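Local atomic coordinates of YncI copper-binding domain-containing protein (Nocardia farcinica, PDB entry 3ESM), a protein that is uncharacterised but probably binds copper through an immunoglobulin-like domain, the part held in this chain, of a longer membrane protein. Residues M36-P41 against V69-D74; V20-P25 against F88-G93; S102-Q107 against H130-L135. The protein carries 2 engineered substitutions. All coordinates share one frame; numbering follows the deposited sequence.

How the contacts relate
The three contacts pair strands within the two facing sheets of an immunoglobulin-like beta sandwich. Contact 2 joins strands 18-25 and 85-93 in one sheet, and contact 1, whose centre is about 9 Å from that of contact 2, joins strands 33-43 and 66-73 in the other. Along the chain contact 1 is nested inside the loop closed by contact 2; contact 3 follows both. It lies about 12 Å from contact 1 and about 11 Å from contact 2, centre to centre, and adds strand 134-136 to strand 100-109, itself a neighbour of 33-43. Trp-71 meets Phe-88 between the sheets, and Gln-107 NE2 bonds to Pro-25 O, so the three contacts share one core.

Contact 1: M36-P41 against V69-D74; sequences MTVTLP and VTWTAD. Engineered in segment 36-41: Met-36 (natural residue Leu).
Thr-37 and Thr-70 face each other as a non-hydrogen-bonded pair of two antiparallel strands, 33-43 and 66-73, and their hydroxyls supply the bond that the backbone lacks here: OG1 of Thr-37 lies 2.8 Å from OG1 of Thr-70. Both oxygens are set anti to the carbonyl carbon of their own residue (chi1 -76° and -61°), which brings them together across the strands while each methyl is turned toward the residue's own carbonyl. Thr-70 CG2 still comes within 3.2 Å of Thr-37 OG1.

Flanking this pair are two hydrogen-bonded pairs, Met-36 with Trp-71 and Val-38 with Val-69, four N-H...O bonds in all; Val-38 N reaches Val-69 O at 2.8 Å. The opposite face of the sheet, carrying Met-36, Val-38, Val-69 and Trp-71, is apolar. Val-69 CG1 occupies the crowded position between its own N and carbonyl carbon (chi1 49°), where it meets Val-38 CB at 4.0 Å and also touches Leu-40, whose CD1 is 4.0 Å from it. The other methyl of Val-69, CG2, rests over one face of the Trp-71 indole, 3.8 Å above the plane and offset toward the rim. Val-38 CG2 instead comes to the edge of that ring, 4.0 Å from Trp-71 CZ3. Met-36, an engineered residue, leads its sulfur end away from strand 66-73, leaving CG as its approach to Trp-71 CE3 (4.3 Å); beyond, it packs on Val-24 and Gln-107.

Strand 54-60 continues the sheet beyond 66-73, while Thr-37 also packs on Gly-112 of the second subunit. The chemistry is thus divided by face: a buried pair of hydroxyls bonded to each other on the side facing the second subunit, and aliphatic groups fitted round an indole on the side that meets the other sheet.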
loop_
_atom_site.group_PDB
_atom_site.type_symbol
_atom_site.label_atom_id
_atom_site.label_comp_id
_atom_site.label_asym_id
_atom_site.label_seq_id
_atom_site.Cartn_x
_atom_site.Cartn_y
_atom_site.Cartn_z
ATOM N N MET A 36 -3.256 -4.753 2.562
ATOM C CA MET A 36 -4.482 -3.998 2.821
ATOM C C MET A 36 -4.186 -3.007 3.921
ATOM O O MET A 36 -3.703 -3.412 4.982
ATOM C CB MET A 36 -5.575 -4.967 3.280
ATOM C CG MET A 36 -6.882 -4.317 3.701
ATOM S SD MET A 36 -7.843 -3.686 2.275
ATOM C CE MET A 36 -7.335 -4.808 1.063
ATOM N N THR A 37 -4.528 -1.734 3.705
ATOM C CA THR A 37 -4.360 -0.741 4.752
ATOM C C THR A 37 -5.739 -0.199 5.091
ATOM O O THR A 37 -6.454 0.181 4.184
ATOM C CB THR A 37 -3.424 0.403 4.278
ATOM O OG1 THR A 37 -2.055 -0.098 4.311
ATOM C CG2 THR A 37 -3.506 1.580 5.225
ATOM N N VAL A 38 -6.113 -0.159 6.361
ATOM C CA VAL A 38 -7.435 0.366 6.718
ATOM C C VAL A 38 -7.274 1.511 7.673
ATOM O O VAL A 38 -6.514 1.423 8.633
ATOM C CB VAL A 38 -8.303 -0.710 7.386
ATOM C CG1 VAL A 38 -9.639 -0.103 7.843
ATOM C CG2 VAL A 38 -8.546 -1.841 6.429
ATOM N N THR A 39 -8.029 2.587 7.428
ATOM C CA THR A 39 -7.959 3.776 8.274
ATOM C C THR A 39 -8.911 3.575 9.442
ATOM O O THR A 39 -10.084 3.240 9.232
ATOM C CB THR A 39 -8.422 4.995 7.471
ATOM O OG1 THR A 39 -7.476 5.278 6.432
ATOM C CG2 THR A 39 -8.570 6.195 8.372
ATOM N N LEU A 40 -8.408 3.740 10.681
ATOM C CA LEU A 40 -9.192 3.466 11.885
ATOM C C LEU A 40 -9.607 4.760 12.542
ATOM O O LEU A 40 -8.958 5.776 12.388
ATOM C CB LEU A 40 -8.411 2.647 12.927
ATOM C CG LEU A 40 -7.927 1.284 12.412
ATOM C CD1 LEU A 40 -6.955 0.673 13.425
ATOM C CD2 LEU A 40 -9.125 0.364 12.205
ATOM N N PRO A 41 -10.698 4.700 13.299
ATOM C CA PRO A 41 -11.240 5.947 13.794
ATOM C C PRO A 41 -10.536 6.359 15.117
ATOM O O PRO A 41 -11.175 6.576 16.174
ATOM C CB PRO A 41 -12.730 5.624 13.984
ATOM C CG PRO A 41 -12.786 4.143 14.216
ATOM C CD PRO A 41 -11.630 3.577 13.386
ATOM N N VAL A 69 -4.258 0.426 10.231
ATOM C CA VAL A 69 -3.685 -0.924 10.409
ATOM C C VAL A 69 -3.359 -1.400 9.018
ATOM O O VAL A 69 -4.110 -1.125 8.061
ATOM C CB VAL A 69 -4.660 -1.890 11.116
ATOM C CG1 VAL A 69 -6.069 -1.870 10.472
ATOM C CG2 VAL A 69 -4.086 -3.325 11.146
ATOM N N THR A 70 -2.221 -2.086 8.877
ATOM C CA THR A 70 -1.843 -2.575 7.547
ATOM C C THR A 70 -1.453 -4.030 7.648
ATOM O O THR A 70 -0.686 -4.406 8.561
ATOM C CB THR A 70 -0.640 -1.819 6.962
ATOM O OG1 THR A 70 -0.939 -0.434 6.805
ATOM C CG2 THR A 70 -0.228 -2.431 5.600
ATOM N N TRP A 71 -2.006 -4.868 6.776
ATOM C CA TRP A 71 -1.569 -6.281 6.676
ATOM C C TRP A 71 -0.814 -6.431 5.371
ATOM O O TRP A 71 -1.248 -5.900 4.339
ATOM C CB TRP A 71 -2.780 -7.208 6.620
ATOM C CG TRP A 71 -3.584 -7.283 7.851
ATOM C CD1 TRP A 71 -3.439 -8.202 8.858
ATOM C CD2 TRP A 71 -4.713 -6.466 8.199
ATOM N NE1 TRP A 71 -4.402 -7.989 9.822
ATOM C CE2 TRP A 71 -5.193 -6.931 9.449
ATOM C CE3 TRP A 71 -5.347 -5.376 7.582
ATOM C CZ2 TRP A 71 -6.322 -6.384 10.076
ATOM C CZ3 TRP A 71 -6.459 -4.813 8.205
ATOM C CH2 TRP A 71 -6.927 -5.305 9.452
ATOM N N THR A 72 0.292 -7.169 5.387
ATOM C CA THR A 72 1.146 -7.282 4.205
ATOM C C THR A 72 1.523 -8.727 4.059
ATOM O O THR A 72 1.943 -9.351 5.038
ATOM C CB THR A 72 2.448 -6.490 4.372
ATOM O OG1 THR A 72 2.135 -5.115 4.654
ATOM C CG2 THR A 72 3.270 -6.573 3.061
ATOM N N ALA A 73 1.380 -9.254 2.841
ATOM C CA ALA A 73 1.723 -10.662 2.589
ATOM C C ALA A 73 3.239 -10.845 2.662
ATOM O O ALA A 73 3.993 -10.066 2.065
ATOM C CB ALA A 73 1.190 -11.038 1.196
ATOM N N ASP A 74 3.690 -11.780 3.518
ATOM C CA ASP A 74 5.107 -12.130 3.574
ATOM C C ASP A 74 5.665 -12.579 2.229
ATOM O O ASP A 74 4.978 -13.153 1.419
ATOM C CB ASP A 74 5.340 -13.269 4.566
ATOM C CG ASP A 74 4.905 -12.914 5.962
ATOM O OD1 ASP A 74 4.785 -11.717 6.254
ATOM O OD2 ASP A 74 4.657 -13.859 6.748
#

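Contact 2: V20-P25 against F88-G93; sequences VTFRVP and FVVSIG
Four backbone hydrogen bonds tie Val-20 to Val-90 and Phe-22 to Phe-88 in an antiparallel ladder of strands 18-25 and 85-93, whose short segments run at 162°. The straightest is Phe-22 N to Phe-88 O, 2.8 Å with an angle of 176° at the hydrogen. Between these pairs Thr-21 and Val-89 form the non-hydrogen-bonded pair, where Val-89 CA gives a C-H...O contact to Val-20 O at 3.5 Å.

Aliphatic and aromatic packing is concentrated on the face of Val-20, Phe-22, Phe-88 and Val-90. Val-90 CG1, wedged between its own N and carbonyl carbon (chi1 62°), is thereby carried to the edge of the Phe-22 ring, in its plane, 3.9 Å from CE2. At one end of the ladder Val-24 CG2 approaches the Phe-88 ring obliquely, 3.6 Å from CD2; at the other, Val-20 CG2 meets Ile-92 CD1 at 4.1 Å.

On the other face the sole polar side chain of the pairing, Thr-21, sets OG1 3.6 Å from Val-89 CG2, a van der Waals contact. Its backbone bonds to Asp-8 of strand 6-8.

Backbone bonds thus supply direction and register, while the apolar inner face makes this one sheet of the immunoglobulin-like sandwich: Phe-88 meets Trp-71, and Phe-22 meets Phe-103, of the other sheet.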
loop_
_atom_site.group_PDB
_atom_site.type_symbol
_atom_site.label_atom_id
_atom_site.label_comp_id
_atom_site.label_asym_id
_atom_site.label_seq_id
_atom_site.Cartn_x
_atom_site.Cartn_y
_atom_site.Cartn_z
ATOM N N VAL A 20 -13.733 -6.490 14.350
ATOM C CA VAL A 20 -14.217 -6.086 13.024
ATOM C C VAL A 20 -13.519 -6.896 11.962
ATOM O O VAL A 20 -12.295 -6.985 11.966
ATOM C CB VAL A 20 -13.946 -4.584 12.777
ATOM C CG1 VAL A 20 -14.444 -4.128 11.384
ATOM C CG2 VAL A 20 -14.629 -3.782 13.859
ATOM N N THR A 21 -14.302 -7.510 11.084
ATOM C CA THR A 21 -13.750 -8.364 10.044
ATOM C C THR A 21 -13.945 -7.662 8.719
ATOM O O THR A 21 -15.076 -7.321 8.368
ATOM C CB THR A 21 -14.491 -9.705 9.994
ATOM O OG1 THR A 21 -14.182 -10.487 11.158
ATOM C CG2 THR A 21 -14.106 -10.489 8.716
ATOM N N PHE A 22 -12.852 -7.425 7.988
ATOM C CA PHE A 22 -12.913 -6.825 6.642
ATOM C C PHE A 22 -12.747 -7.939 5.634
ATOM O O PHE A 22 -11.731 -8.628 5.648
ATOM C CB PHE A 22 -11.813 -5.771 6.456
ATOM C CG PHE A 22 -11.979 -4.603 7.364
ATOM C CD1 PHE A 22 -12.877 -3.592 7.048
ATOM C CD2 PHE A 22 -11.267 -4.526 8.547
ATOM C CE1 PHE A 22 -13.057 -2.517 7.907
ATOM C CE2 PHE A 22 -11.442 -3.446 9.430
ATOM C CZ PHE A 22 -12.347 -2.456 9.115
ATOM N N ARG A 23 -13.760 -8.150 4.792
ATOM C CA ARG A 23 -13.674 -9.209 3.795
ATOM C C ARG A 23 -13.413 -8.530 2.474
ATOM O O ARG A 23 -14.211 -7.707 2.020
ATOM C CB ARG A 23 -14.967 -10.017 3.740
ATOM C CG ARG A 23 -14.866 -11.237 2.847
ATOM C CD ARG A 23 -16.112 -12.116 2.971
ATOM N NE ARG A 23 -15.888 -13.401 2.332
ATOM C CZ ARG A 23 -16.482 -13.784 1.214
ATOM N NH1 ARG A 23 -17.357 -12.978 0.631
ATOM N NH2 ARG A 23 -16.211 -14.979 0.690
ATOM N N VAL A 24 -12.282 -8.880 1.867
ATOM C CA VAL A 24 -11.777 -8.192 0.693
ATOM C C VAL A 24 -11.733 -9.080 -0.545
ATOM O O VAL A 24 -11.091 -10.140 -0.519
ATOM C CB VAL A 24 -10.338 -7.756 0.971
ATOM C CG1 VAL A 24 -9.719 -7.043 -0.261
ATOM C CG2 VAL A 24 -10.309 -6.882 2.258
ATOM N N PRO A 25 -12.381 -8.643 -1.637
ATOM C CA PRO A 25 -12.379 -9.450 -2.862
ATOM C C PRO A 25 -11.195 -9.110 -3.728
ATOM O O PRO A 25 -10.855 -7.954 -3.841
ATOM C CB PRO A 25 -13.611 -8.946 -3.600
ATOM C CG PRO A 25 -13.655 -7.454 -3.234
ATOM C CD PRO A 25 -13.225 -7.435 -1.775
ATOM N N PHE A 88 -9.631 -9.964 7.014
ATOM C CA PHE A 88 -8.583 -9.297 7.771
ATOM C C PHE A 88 -9.307 -8.829 9.026
ATOM O O PHE A 88 -10.303 -8.084 8.933
ATOM C CB PHE A 88 -8.074 -8.093 6.981
ATOM C CG PHE A 88 -7.359 -8.459 5.720
ATOM C CD1 PHE A 88 -5.991 -8.701 5.731
ATOM C CD2 PHE A 88 -8.055 -8.553 4.517
ATOM C CE1 PHE A 88 -5.323 -9.039 4.561
ATOM C CE2 PHE A 88 -7.386 -8.892 3.346
ATOM C CZ PHE A 88 -6.031 -9.134 3.382
ATOM N N VAL A 89 -8.784 -9.198 10.189
ATOM C CA VAL A 89 -9.554 -9.023 11.425
ATOM C C VAL A 89 -8.810 -8.156 12.436
ATOM O O VAL A 89 -7.607 -8.342 12.713
ATOM C CB VAL A 89 -9.847 -10.381 12.096
ATOM C CG1 VAL A 89 -10.555 -10.152 13.414
ATOM C CG2 VAL A 89 -10.640 -11.279 11.160
ATOM N N VAL A 90 -9.504 -7.141 12.945
ATOM C CA VAL A 90 -8.881 -6.285 13.939
ATOM C C VAL A 90 -9.889 -6.011 15.062
ATOM O O VAL A 90 -11.049 -5.737 14.794
ATOM C CB VAL A 90 -8.357 -4.973 13.305
ATOM C CG1 VAL A 90 -9.507 -4.129 12.694
ATOM C CG2 VAL A 90 -7.473 -4.152 14.282
ATOM N N SER A 91 -9.427 -6.094 16.299
ATOM C CA SER A 91 -10.282 -5.825 17.448
ATOM C C SER A 91 -10.011 -4.415 17.925
ATOM O O SER A 91 -8.883 -4.094 18.284
ATOM C CB SER A 91 -9.958 -6.804 18.566
ATOM O OG SER A 91 -10.628 -6.431 19.756
ATOM N N ILE A 92 -11.043 -3.572 17.933
ATOM C CA ILE A 92 -10.815 -2.167 18.241
ATOM C C ILE A 92 -11.866 -1.621 19.190
ATOM O O ILE A 92 -13.002 -2.135 19.270
ATOM C CB ILE A 92 -10.860 -1.309 16.954
ATOM C CG1 ILE A 92 -12.236 -1.405 16.275
ATOM C CG2 ILE A 92 -9.750 -1.749 16.015
ATOM C CD1 ILE A 92 -12.423 -0.538 14.992
ATOM N N GLY A 93 -11.476 -0.551 19.871
ATOM C CA GLY A 93 -12.432 0.204 20.670
ATOM C C GLY A 93 -11.722 1.290 21.433
ATOM O O GLY A 93 -10.485 1.308 21.531
#

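Contact 3: S102-Q107 against H130-L135; sequences SFPAEQ and HPAPTL. With SO4 (sulfate ion), chain C.
Ser-102 and Thr-134 form the one bridge between these segments, a non-hydrogen-bonded antiparallel pair, where strand 134-136 joins strand 100-109 in the immunoglobulin-like sandwich. Their hydroxyl oxygens meet, Ser-102 OG 2.7 Å from Thr-134 OG1 in a hydrogen bond. Both oxygens stand anti to the carbonyl carbon of their own residue, a setting that brings them together across the bridge; Thr-134 OG1 is also the donor to Ala-132 O, 2.9 Å away, approaching from above that carbonyl's plane. Thr-134 OG1 therefore links the bridge to the extended loop just before it.

Next along the chain, Phe-103 N donates to Pro-133 O at 2.8 Å, nearly in line with the carbonyl. The ring of Phe-103 is met at its edge from two directions: Pro-133 O lies near its plane beside CD2, and Leu-135 CD1 comes to CE2 at 3.8 Å. The leucine side chain runs at a slant to that of Phe-103 and touches only the ring edge, and the opposite sheet reaches the phenylalanine through Phe-22, edge-to-face, and through Ile-92. Pro-133 and Pro-104 are placed differently. Pro-133 lays CD against Phe-103 O, 3.2 Å away, whereas Pro-104 turns from strand 134-136 and receives Ala-132 CB at its CA, 3.9 Å off. With no further ladder bonds between the segments, these van der Waals contacts continue the pairing past the bridge, until the two segments diverge.

At the far end of the segment His-130 stands apart from strand 100-109, its ring edge-to-face with Trp-117. A sulfate ion, probably from the crystallisation liquor, sits in the plane of the imidazole at its edge and is bonded also by Gln-119 NE2. His-130 ND1 points straight at sulfate O4, 2.9 Å away with an angle of 176° at the hydrogen.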
loop_
_atom_site.group_PDB
_atom_site.type_symbol
_atom_site.label_atom_id
_atom_site.label_comp_id
_atom_site.label_asym_id
_atom_site.label_seq_id
_atom_site.Cartn_x
_atom_site.Cartn_y
_atom_site.Cartn_z
ATOM N N SER A 102 -16.984 4.952 9.269
ATOM C CA SER A 102 -16.448 4.367 8.031
ATOM C C SER A 102 -14.978 4.043 8.237
ATOM O O SER A 102 -14.315 4.664 9.070
ATOM C CB SER A 102 -16.655 5.269 6.817
ATOM O OG SER A 102 -18.088 5.345 6.581
ATOM N N PHE A 103 -14.493 3.120 7.403
ATOM C CA PHE A 103 -13.101 2.662 7.457
ATOM C C PHE A 103 -12.504 2.711 6.059
ATOM O O PHE A 103 -12.394 1.698 5.405
ATOM C CB PHE A 103 -13.013 1.240 8.005
ATOM C CG PHE A 103 -13.642 1.059 9.349
ATOM C CD1 PHE A 103 -12.902 1.223 10.515
ATOM C CD2 PHE A 103 -14.979 0.706 9.451
ATOM C CE1 PHE A 103 -13.487 1.033 11.784
ATOM C CE2 PHE A 103 -15.584 0.510 10.713
ATOM C CZ PHE A 103 -14.834 0.682 11.883
ATOM N N PRO A 104 -12.095 3.891 5.623
ATOM C CA PRO A 104 -11.493 4.038 4.281
ATOM C C PRO A 104 -10.341 3.020 4.168
ATOM O O PRO A 104 -9.607 2.833 5.148
ATOM C CB PRO A 104 -10.978 5.473 4.285
ATOM C CG PRO A 104 -11.899 6.197 5.243
ATOM C CD PRO A 104 -12.295 5.188 6.312
ATOM N N ALA A 105 -10.205 2.351 3.025
ATOM C CA ALA A 105 -9.167 1.310 2.909
ATOM C C ALA A 105 -8.411 1.452 1.598
ATOM O O ALA A 105 -8.910 2.067 0.640
ATOM C CB ALA A 105 -9.772 -0.041 3.014
ATOM N N GLU A 106 -7.198 0.896 1.560
ATOM C CA GLU A 106 -6.392 0.903 0.335
ATOM C C GLU A 106 -5.860 -0.497 0.104
ATOM O O GLU A 106 -5.218 -1.060 0.997
ATOM C CB GLU A 106 -5.252 1.872 0.462
ATOM C CG GLU A 106 -5.737 3.286 0.733
ATOM C CD GLU A 106 -6.242 3.960 -0.537
ATOM O OE1 GLU A 106 -5.810 3.573 -1.646
ATOM O OE2 GLU A 106 -7.056 4.903 -0.398
ATOM N N GLN A 107 -6.184 -1.061 -1.066
ATOM C CA GLN A 107 -5.892 -2.483 -1.368
ATOM C C GLN A 107 -4.797 -2.561 -2.414
ATOM O O GLN A 107 -4.973 -2.075 -3.525
ATOM C CB GLN A 107 -7.169 -3.136 -1.925
ATOM C CG GLN A 107 -7.055 -4.624 -2.276
ATOM C CD GLN A 107 -8.340 -5.126 -2.965
ATOM O OE1 GLN A 107 -9.274 -4.344 -3.144
ATOM N NE2 GLN A 107 -8.394 -6.414 -3.320
ATOM N N HIS A 130 -16.553 1.894 -5.333
ATOM C CA HIS A 130 -15.548 1.665 -4.269
ATOM C C HIS A 130 -15.822 2.422 -2.961
ATOM O O HIS A 130 -15.036 3.266 -2.531
ATOM C CB HIS A 130 -14.173 1.975 -4.806
ATOM C CG HIS A 130 -13.746 1.007 -5.857
ATOM N ND1 HIS A 130 -13.874 1.271 -7.200
ATOM C CD2 HIS A 130 -13.247 -0.249 -5.760
ATOM C CE1 HIS A 130 -13.436 0.230 -7.892
ATOM N NE2 HIS A 130 -13.064 -0.709 -7.042
ATOM N N PRO A 131 -16.965 2.134 -2.342
ATOM C CA PRO A 131 -17.332 2.855 -1.107
ATOM C C PRO A 131 -16.412 2.414 0.024
ATOM O O PRO A 131 -15.977 1.257 0.027
ATOM C CB PRO A 131 -18.715 2.317 -0.785
ATOM C CG PRO A 131 -18.759 0.947 -1.408
ATOM C CD PRO A 131 -17.902 1.041 -2.654
ATOM N N ALA A 132 -16.115 3.321 0.955
ATOM C CA ALA A 132 -15.487 2.895 2.217
ATOM C C ALA A 132 -16.403 1.955 2.974
ATOM O O ALA A 132 -17.611 2.235 3.114
ATOM C CB ALA A 132 -15.189 4.123 3.083
ATOM N N PRO A 133 -15.859 0.836 3.496
ATOM C CA PRO A 133 -16.638 -0.048 4.342
ATOM C C PRO A 133 -17.174 0.715 5.561
ATOM O O PRO A 133 -16.446 1.515 6.157
ATOM C CB PRO A 133 -15.636 -1.108 4.796
ATOM C CG PRO A 133 -14.364 -0.792 4.187
ATOM C CD PRO A 133 -14.450 0.411 3.340
ATOM N N THR A 134 -18.417 0.458 5.928
ATOM C CA THR A 134 -19.066 1.287 6.945
ATOM C C THR A 134 -19.827 0.415 7.919
ATOM O O THR A 134 -20.322 -0.667 7.537
ATOM C CB THR A 134 -19.982 2.366 6.237
ATOM O OG1 THR A 134 -19.174 3.219 5.409
ATOM C CG2 THR A 134 -20.707 3.230 7.258
ATOM N N LEU A 135 -19.881 0.831 9.187
ATOM C CA LEU A 135 -20.703 0.141 10.192
ATOM C C LEU A 135 -21.746 1.076 10.772
ATOM O O LEU A 135 -21.481 2.249 10.941
ATOM C CB LEU A 135 -19.869 -0.334 11.376
ATOM C CG LEU A 135 -18.851 -1.456 11.194
ATOM C CD1 LEU A 135 -18.097 -1.619 12.518
ATOM C CD2 LEU A 135 -19.571 -2.727 10.815
HETATM S S SO4 C . -14.856 3.785 -9.684
HETATM O O1 SO4 C . -14.621 2.446 -10.241
HETATM O O2 SO4 C . -16.104 4.325 -10.227
HETATM O O3 SO4 C . -13.753 4.679 -10.043
HETATM O O4 SO4 C . -14.979 3.713 -8.220
#